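Local coordinates for putative cobalamin synthesis related protein (Corynebacterium diphtheriae, PDB 2NPN) that binds S-adenosylmethionine and probably acts as precorrin-6A synthase, a tetrapyrrole methyltransferase of cobalamin biosynthesis, at residues I154-N157 and A162-I165; T190-V195 and M202-F207. All blocks are in the same frame, centred on the assembly; numbering follows the deposited sequence. Where two conformers were deposited one is given.

Each contact joins a non-strand segment to a strand of the mixed sheet, but in different parts of it. Interaction 1 lies at the surface, where the loop after helix 144-152 meets the start of strand 164-167 at one margin of the sheet; two isoleucines and the CB of an asparagine meet there. Interaction 2 is buried: the short helix 192-195 packs on strand 200-206, and the chemistry shifts to a methionine (deposited as selenomethionine) over an indole, with a second indole beside it; both indole N-H groups have partners in the surrounding protein. The two regions touch where Ile154 CG2 packs on Trp203 NE1 at 3.6 Å. Interaction 2 also runs directly into the S-adenosylmethionine pocket.

Interaction 1 (I154-N157 and A162-I165); sequences ILIN and AIHI
Ile156 and Ile163 meet with their side chains crossing at about a right angle, each offering both of its branches to the other. Ile156 CG2 rests on Ile163 CD1 at 3.6 Å, while Ile156 CD1 reaches Ile163 CG2 at 3.9 Å. Branching at CB is what makes this double contact possible: a methyl group and an ethyl arm leave the same carbon in different directions. In Ile156 the ethyl arm is swung opposite the backbone N (chi1 -157°), which carries it to the CG2 methyl of its partner. The contact draws the loop after helix 144-152 against the start of strand 164-167, an outermost strand of the mixed sheet within this chain of tetrapyrrole methylase fold. Ile163 also leans on Asn157, its CG1 lying 3.9 Å from Asn157 CB. Asn157 thus gives the isoleucine the aliphatic root of its side chain, while ND2 at the polar end hydrogen-bonds to a bound glycerol; such a divided side chain suits a surface position. Ile156 also packs on Val145 of helix 144-152. Asn181 of the adjacent strand 181-185 hydrogen-bonds through ND2 to the carbonyl oxygens of both Ile156 and Ala162, tying both segments to the sheet.

Interaction 2 (T190-V195 and M202-F207); sequences TAWQDV and MWWGAF. With SAM (S-adenosylmethionine), chain C.
Trp192 and Met202 make the closest CA approach, 8.2 Å between their CA atoms, as the short, weakly bonded helix of about 192-195 lies beside strand 200-206 at a separation that side chains must span. The result is a Met-aromatic contact between a short helix and the mixed sheet of this tetrapyrrole methylase fold. Met202 is deposited as selenomethionine, and its SE lies over one face of the Trp192 indole, 3.7 Å from CG. The bend at the end of the chain (chi3 58°) brings the terminal methyl over that same face: CE is 3.8 Å from the centroid of the five-membered ring and only 2° off its normal, a CH-pi contact. A flexible, polarisable side chain suits this place because it can lie along a broad flat ring. Thr190 CB lies on the opposite side, displaced toward the rim. Trp204 approaches obliquely, with its NE1 3.8 Å from Trp192 CH2 and the ring planes turned by 71°. Both indole N-H groups are satisfied in this buried setting, Trp192 NE1 by the carbonyl oxygen of Gly224 and Trp204 NE1 by Asp243 OD2. Asp243 also binds S-adenosylmethionine through its backbone oxygen. Farther along the segment the chain reaches the adenine of S-adenosylmethionine, where Phe207 N lies 3.4 Å from the ligand's N1.

Interaction 1 (I154-N157 and A162-I165)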
ATOM      1  N   ILE A 154      -2.608  19.900   1.747  1.00  5.43           N
ATOM      2  CA  ILE A 154      -3.946  20.129   1.268  1.00  6.57           C
ATOM      3  C   ILE A 154      -4.972  19.256   2.021  1.00  6.40           C
ATOM      4  O   ILE A 154      -4.650  18.264   2.708  1.00  5.90           O
ATOM      5  CB  ILE A 154      -4.098  19.827  -0.251  1.00  7.50           C
ATOM      6  CG1 ILE A 154      -3.770  18.381  -0.577  1.00  8.33           C
ATOM      7  CG2 ILE A 154      -3.219  20.784  -1.086  1.00  7.41           C
ATOM      8  CD1 ILE A 154      -4.074  17.989  -2.041  1.00 10.78           C
ATOM      9  N   LEU A 155      -6.229  19.676   1.901  1.00  7.35           N
ATOM     10  CA  LEU A 155      -7.351  18.868   2.354  0.50  7.51           C
ATOM     11  C   LEU A 155      -7.764  17.906   1.239  1.00  7.05           C
ATOM     12  O   LEU A 155      -7.644  18.217   0.027  1.00  7.64           O
ATOM     13  CB  LEU A 155      -8.524  19.776   2.755  0.50  8.12           C
ATOM     14  CG  LEU A 155      -8.163  20.770   3.885  0.50  7.71           C
ATOM     15  CD1 LEU A 155      -9.206  21.885   4.106  0.50 10.48           C
ATOM     16  CD2 LEU A 155      -7.858  20.000   5.167  0.50  5.31           C
ATOM     17  N   ILE A 156      -8.251  16.741   1.632  1.00  6.88           N
ATOM     18  CA  ILE A 156      -8.694  15.721   0.668  1.00  7.46           C
ATOM     19  C   ILE A 156     -10.074  16.034   0.110  1.00  8.14           C
ATOM     20  O   ILE A 156     -10.510  15.434  -0.880  1.00  8.87           O
ATOM     21  CB  ILE A 156      -8.645  14.270   1.308  1.00  8.23           C
ATOM     22  CG1 ILE A 156      -8.550  13.214   0.216  1.00 12.14           C
ATOM     23  CG2 ILE A 156      -9.824  14.008   2.224  1.00  9.14           C
ATOM     24  CD1 ILE A 156      -8.500  11.739   0.743  1.00  9.87           C
ATOM     25  N   ASN A 157     -10.774  16.970   0.739  1.00  7.65           N
ATOM     26  CA  ASN A 157     -12.110  17.377   0.291  1.00  7.70           C
ATOM     27  C   ASN A 157     -12.298  18.877   0.441  1.00  8.02           C
ATOM     28  O   ASN A 157     -11.719  19.492   1.335  1.00  8.91           O
ATOM     29  CB  ASN A 157     -13.183  16.664   1.133  1.00  6.96           C
ATOM     30  CG  ASN A 157     -13.050  16.942   2.629  1.00  8.34           C
ATOM     31  OD1 ASN A 157     -12.255  16.285   3.297  1.00 10.59           O
ATOM     32  ND2 ASN A 157     -13.810  17.918   3.160  1.00  8.93           N
ATOM     33  N   ALA A 162     -17.800  14.939  -1.420  1.00  7.79           N
ATOM     34  CA  ALA A 162     -17.423  13.543  -1.448  1.00  6.24           C
ATOM     35  C   ALA A 162     -16.001  13.346  -1.925  1.00  6.34           C
ATOM     36  O   ALA A 162     -15.475  14.210  -2.633  1.00  6.21           O
ATOM     37  CB  ALA A 162     -18.399  12.740  -2.389  1.00  7.67           C
ATOM     38  N   ILE A 163     -15.408  12.205  -1.563  1.00  5.90           N
ATOM     39  CA  ILE A 163     -14.086  11.841  -1.935  1.00  6.73           C
ATOM     40  C   ILE A 163     -14.191  10.506  -2.669  1.00  6.75           C
ATOM     41  O   ILE A 163     -14.630   9.545  -2.079  1.00  7.71           O
ATOM     42  CB  ILE A 163     -13.176  11.638  -0.737  1.00  7.30           C
ATOM     43  CG1 ILE A 163     -13.098  12.925   0.082  1.00  7.28           C
ATOM     44  CG2 ILE A 163     -11.804  11.212  -1.211  1.00 11.34           C
ATOM     45  CD1 ILE A 163     -13.151  12.682   1.523  1.00  8.41           C
ATOM     46  N   HIS A 164     -13.809  10.461  -3.926  1.00  5.41           N
ATOM     47  CA  HIS A 164     -13.914   9.224  -4.670  1.00  5.55           C
ATOM     48  C   HIS A 164     -12.499   8.675  -4.867  1.00  6.54           C
ATOM     49  O   HIS A 164     -11.718   9.269  -5.602  1.00  9.70           O
ATOM     50  CB  HIS A 164     -14.572   9.501  -6.003  1.00  6.28           C
ATOM     51  CG  HIS A 164     -14.985   8.267  -6.720  1.00  4.23           C
ATOM     52  ND1 HIS A 164     -16.111   7.566  -6.364  1.00  4.42           N
ATOM     53  CD2 HIS A 164     -14.415   7.597  -7.737  1.00  8.15           C
ATOM     54  CE1 HIS A 164     -16.213   6.501  -7.146  1.00  5.70           C
ATOM     55  NE2 HIS A 164     -15.184   6.497  -7.980  1.00  6.24           N
ATOM     56  N   ILE A 165     -12.198   7.527  -4.305  1.00  6.07           N
ATOM     57  CA  ILE A 165     -10.900   6.911  -4.453  1.00  6.56           C
ATOM     58  C   ILE A 165     -11.062   5.756  -5.438  1.00  5.10           C
ATOM     59  O   ILE A 165     -11.961   4.896  -5.285  1.00  6.09           O
ATOM     60  CB  ILE A 165     -10.371   6.385  -3.120  1.00  6.64           C
ATOM     61  CG1 ILE A 165     -10.367   7.452  -2.012  1.00  6.46           C
ATOM     62  CG2 ILE A 165      -8.982   5.714  -3.288  1.00  6.86           C
ATOM     63  CD1 ILE A 165      -9.996   6.953  -0.639  1.00 10.16           C
TER

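Interaction 2 (T190-V195 and M202-F207)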
ATOM      1  N   THR A 190      -1.173   7.046 -17.527  1.00 14.11           N
ATOM      2  CA  THR A 190      -1.183   8.517 -17.273  1.00 11.30           C
ATOM      3  C   THR A 190      -2.636   9.002 -17.442  1.00 10.81           C
ATOM      4  O   THR A 190      -2.959   9.859 -18.263  1.00 10.40           O
ATOM      5  CB  THR A 190      -0.216   9.375 -18.177  1.00 11.65           C
ATOM      6  OG1 THR A 190      -0.624   9.258 -19.546  1.00 12.27           O
ATOM      7  CG2 THR A 190       1.274   8.963 -17.975  1.00 13.00           C
ATOM      8  N   ALA A 191      -3.523   8.451 -16.614  1.00  9.93           N
ATOM      9  CA  ALA A 191      -4.957   8.564 -16.856  1.00 10.44           C
ATOM     10  C   ALA A 191      -5.509   9.988 -16.693  1.00 10.27           C
ATOM     11  O   ALA A 191      -6.577  10.306 -17.238  1.00 11.11           O
ATOM     12  CB  ALA A 191      -5.738   7.512 -15.989  1.00 11.40           C
ATOM     13  N   TRP A 192      -4.786  10.855 -15.983  1.00  9.56           N
ATOM     14  CA  TRP A 192      -5.142  12.259 -15.890  1.00  9.38           C
ATOM     15  C   TRP A 192      -5.276  12.916 -17.275  1.00 10.06           C
ATOM     16  O   TRP A 192      -6.054  13.848 -17.447  1.00 11.35           O
ATOM     17  CB  TRP A 192      -4.156  13.059 -15.045  1.00 10.00           C
ATOM     18  CG  TRP A 192      -2.696  13.036 -15.490  1.00  9.16           C
ATOM     19  CD1 TRP A 192      -2.122  13.865 -16.393  1.00  9.73           C
ATOM     20  CD2 TRP A 192      -1.671  12.165 -15.031  1.00  8.66           C
ATOM     21  NE1 TRP A 192      -0.799  13.571 -16.507  1.00 10.43           N
ATOM     22  CE2 TRP A 192      -0.488  12.543 -15.671  1.00  8.83           C
ATOM     23  CE3 TRP A 192      -1.634  11.115 -14.118  1.00  8.79           C
ATOM     24  CZ2 TRP A 192       0.716  11.892 -15.437  1.00 10.12           C
ATOM     25  CZ3 TRP A 192      -0.441  10.494 -13.870  1.00 10.14           C
ATOM     26  CH2 TRP A 192       0.717  10.876 -14.543  1.00 10.25           C
ATOM     27  N   GLN A 193      -4.471  12.473 -18.220  1.00 10.81           N
ATOM     28  CA  GLN A 193      -4.499  13.116 -19.539  1.00 11.98           C
ATOM     29  C   GLN A 193      -5.828  12.886 -20.237  1.00 13.54           C
ATOM     30  O   GLN A 193      -6.273  13.720 -21.069  1.00 16.41           O
ATOM     31  CB  GLN A 193      -3.322  12.590 -20.368  1.00 12.04           C
ATOM     32  CG  GLN A 193      -1.938  13.064 -19.888  1.00 14.04           C
ATOM     33  CD  GLN A 193      -1.705  14.556 -20.134  1.00 17.81           C
ATOM     34  OE1 GLN A 193      -2.291  15.393 -19.464  1.00 16.46           O
ATOM     35  NE2 GLN A 193      -0.863  14.891 -21.134  1.00 19.05           N
ATOM     36  N   ASP A 194      -6.481  11.772 -19.918  1.00 13.30           N
ATOM     37  CA  ASP A 194      -7.680  11.322 -20.610  1.00 13.89           C
ATOM     38  C   ASP A 194      -8.972  11.955 -20.087  1.00 12.84           C
ATOM     39  O   ASP A 194      -9.987  11.939 -20.791  1.00 14.63           O
ATOM     40  CB  ASP A 194      -7.778   9.793 -20.496  1.00 15.54           C
ATOM     41  CG  ASP A 194      -6.491   9.076 -20.955  1.00 21.03           C
ATOM     42  OD1 ASP A 194      -5.921   9.453 -22.001  1.00 27.10           O
ATOM     43  OD2 ASP A 194      -6.064   8.136 -20.254  1.00 29.72           O
ATOM     44  N   VAL A 195      -8.951  12.502 -18.880  1.00 10.86           N
ATOM     45  CA  VAL A 195     -10.183  12.977 -18.254  1.00 11.78           C
ATOM     46  C   VAL A 195     -10.195  14.465 -17.902  1.00 11.85           C
ATOM     47  O   VAL A 195     -11.208  14.992 -17.469  1.00 12.38           O
ATOM     48  CB  VAL A 195     -10.500  12.188 -16.979  1.00 10.82           C
ATOM     49  CG1 VAL A 195     -10.676  10.711 -17.335  1.00 11.82           C
ATOM     50  CG2 VAL A 195      -9.402  12.333 -15.924  1.00 12.20           C
HETATM   51  N   MSE A 202      -4.375  19.049 -10.481  1.00  6.34           N
HETATM   52  CA  MSE A 202      -3.805  17.802  -9.970  1.00  6.79           C
HETATM   53  C   MSE A 202      -2.696  18.068  -8.950  1.00  6.88           C
HETATM   54  O   MSE A 202      -1.841  18.955  -9.136  1.00  6.14           O
HETATM   55  CB  MSE A 202      -3.228  16.955 -11.127  1.00  8.13           C
HETATM   56  CG  MSE A 202      -2.598  15.655 -10.644  1.00  7.81           C
HETATM   57 SE   MSE A 202      -2.081  14.418 -12.101  0.80 12.86          SE
HETATM   58  CE  MSE A 202      -0.878  15.565 -13.094  1.00 14.01           C
ATOM     59  N   TRP A 203      -2.744  17.286  -7.854  1.00  5.45           N
ATOM     60  CA  TRP A 203      -1.631  17.108  -6.960  1.00  6.04           C
ATOM     61  C   TRP A 203      -1.117  15.680  -7.086  1.00  6.34           C
ATOM     62  O   TRP A 203      -1.872  14.737  -6.905  1.00  6.76           O
ATOM     63  CB  TRP A 203      -2.035  17.360  -5.532  1.00  6.53           C
ATOM     64  CG  TRP A 203      -2.464  18.776  -5.231  1.00  6.30           C
ATOM     65  CD1 TRP A 203      -1.698  19.797  -4.744  1.00  7.43           C
ATOM     66  CD2 TRP A 203      -3.793  19.295  -5.339  1.00  7.50           C
ATOM     67  NE1 TRP A 203      -2.472  20.931  -4.553  1.00  8.34           N
ATOM     68  CE2 TRP A 203      -3.758  20.637  -4.893  1.00  8.15           C
ATOM     69  CE3 TRP A 203      -5.018  18.750  -5.765  1.00  8.70           C
ATOM     70  CZ2 TRP A 203      -4.922  21.430  -4.838  1.00  8.03           C
ATOM     71  CZ3 TRP A 203      -6.159  19.550  -5.697  1.00  8.43           C
ATOM     72  CH2 TRP A 203      -6.095  20.870  -5.250  1.00  8.68           C
ATOM     73  N   TRP A 204       0.162  15.542  -7.434  1.00  6.34           N
ATOM     74  CA  TRP A 204       0.762  14.261  -7.798  1.00  7.01           C
ATOM     75  C   TRP A 204       1.976  14.000  -6.933  1.00  6.80           C
ATOM     76  O   TRP A 204       2.701  14.917  -6.508  1.00  7.33           O
ATOM     77  CB  TRP A 204       1.104  14.279  -9.289  1.00  7.35           C
ATOM     78  CG  TRP A 204       1.711  13.092  -9.864  1.00  6.34           C
ATOM     79  CD1 TRP A 204       1.061  12.052 -10.482  1.00  8.09           C
ATOM     80  CD2 TRP A 204       3.121  12.790  -9.963  1.00  6.05           C
ATOM     81  NE1 TRP A 204       1.971  11.129 -10.938  1.00  8.21           N
ATOM     82  CE2 TRP A 204       3.238  11.548 -10.630  1.00  7.02           C
ATOM     83  CE3 TRP A 204       4.295  13.439  -9.540  1.00  7.78           C
ATOM     84  CZ2 TRP A 204       4.483  10.980 -10.939  1.00  7.45           C
ATOM     85  CZ3 TRP A 204       5.513  12.844  -9.808  1.00  6.80           C
ATOM     86  CH2 TRP A 204       5.599  11.630 -10.506  1.00  6.07           C
ATOM     87  N   GLY A 205       2.228  12.717  -6.652  1.00  7.76           N
ATOM     88  CA  GLY A 205       3.448  12.357  -6.004  1.00  7.48           C
ATOM     89  C   GLY A 205       3.861  10.935  -6.274  1.00  7.15           C
ATOM     90  O   GLY A 205       3.022  10.045  -6.384  1.00  8.33           O
ATOM     91  N   ALA A 206       5.177  10.740  -6.321  1.00  6.70           N
ATOM     92  CA  ALA A 206       5.775   9.429  -6.494  1.00  6.62           C
ATOM     93  C   ALA A 206       6.796   9.185  -5.414  1.00  7.68           C
ATOM     94  O   ALA A 206       7.415  10.109  -4.913  1.00  6.61           O
ATOM     95  CB  ALA A 206       6.396   9.287  -7.872  1.00  8.35           C
ATOM     96  N   PHE A 207       6.930   7.916  -5.021  1.00  7.13           N
ATOM     97  CA  PHE A 207       7.888   7.512  -3.995  1.00  6.98           C
ATOM     98  C   PHE A 207       7.658   8.337  -2.725  1.00  7.37           C
ATOM     99  O   PHE A 207       8.609   8.730  -2.036  1.00  8.23           O
ATOM    100  CB  PHE A 207       9.327   7.684  -4.518  1.00  8.50           C
ATOM    101  CG  PHE A 207       9.573   7.044  -5.872  1.00  8.55           C
ATOM    102  CD1 PHE A 207       9.511   5.654  -6.016  1.00 11.56           C
ATOM    103  CD2 PHE A 207       9.894   7.807  -6.960  1.00 10.60           C
ATOM    104  CE1 PHE A 207       9.760   5.034  -7.233  1.00 11.12           C
ATOM    105  CE2 PHE A 207      10.150   7.195  -8.221  1.00 10.95           C
ATOM    106  CZ  PHE A 207      10.067   5.818  -8.336  1.00 10.18           C
TER
HETATM  107  N   SAM C4633      -2.215  -0.386   1.258  1.00 17.52           N
HETATM  108  CA  SAM C4633      -1.515   0.706   0.516  1.00 18.83           C
HETATM  109  C   SAM C4633      -1.789   2.064   1.134  1.00 19.86           C
HETATM  110  O   SAM C4633      -1.253   3.086   0.627  1.00 19.69           O
HETATM  111  OXT SAM C4633      -2.499   2.137   2.157  1.00 17.81           O
HETATM  112  CB  SAM C4633      -1.911   0.686  -0.972  1.00 19.48           C
HETATM  113  CG  SAM C4633      -1.418  -0.547  -1.731  1.00 21.23           C
HETATM  114  SD  SAM C4633      -1.749  -0.564  -3.527  1.00 21.18           S
HETATM  115  CE  SAM C4633      -1.107  -2.233  -3.840  1.00 26.19           C
HETATM  116  C5' SAM C4633      -0.364   0.290  -4.359  1.00 19.82           C
HETATM  117  C4' SAM C4633      -0.688   1.724  -4.812  1.00 20.23           C
HETATM  118  O4' SAM C4633      -0.583   2.579  -3.722  1.00 17.17           O
HETATM  119  C3' SAM C4633       0.274   2.315  -5.845  1.00 18.57           C
HETATM  120  O3' SAM C4633      -0.041   1.926  -7.158  1.00 19.10           O
HETATM  121  C2' SAM C4633       0.145   3.799  -5.632  1.00 17.92           C
HETATM  122  O2' SAM C4633      -1.084   4.253  -6.171  1.00 18.25           O
HETATM  123  C1' SAM C4633       0.055   3.795  -4.121  1.00 17.26           C
HETATM  124  N9  SAM C4633       1.372   3.934  -3.461  1.00 15.64           N
HETATM  125  C8  SAM C4633       1.892   3.061  -2.519  1.00 17.47           C
HETATM  126  N7  SAM C4633       3.059   3.519  -2.058  1.00 17.97           N
HETATM  127  C5  SAM C4633       3.283   4.723  -2.664  1.00 15.25           C
HETATM  128  C6  SAM C4633       4.286   5.672  -2.530  1.00 16.12           C
HETATM  129  N6  SAM C4633       5.335   5.500  -1.685  1.00 18.57           N
HETATM  130  N1  SAM C4633       4.221   6.831  -3.295  1.00 16.12           N
HETATM  131  C2  SAM C4633       3.130   7.058  -4.113  1.00 15.70           C
HETATM  132  N3  SAM C4633       2.134   6.129  -4.243  1.00 16.18           N
HETATM  133  C4  SAM C4633       2.184   4.985  -3.516  1.00 13.74           C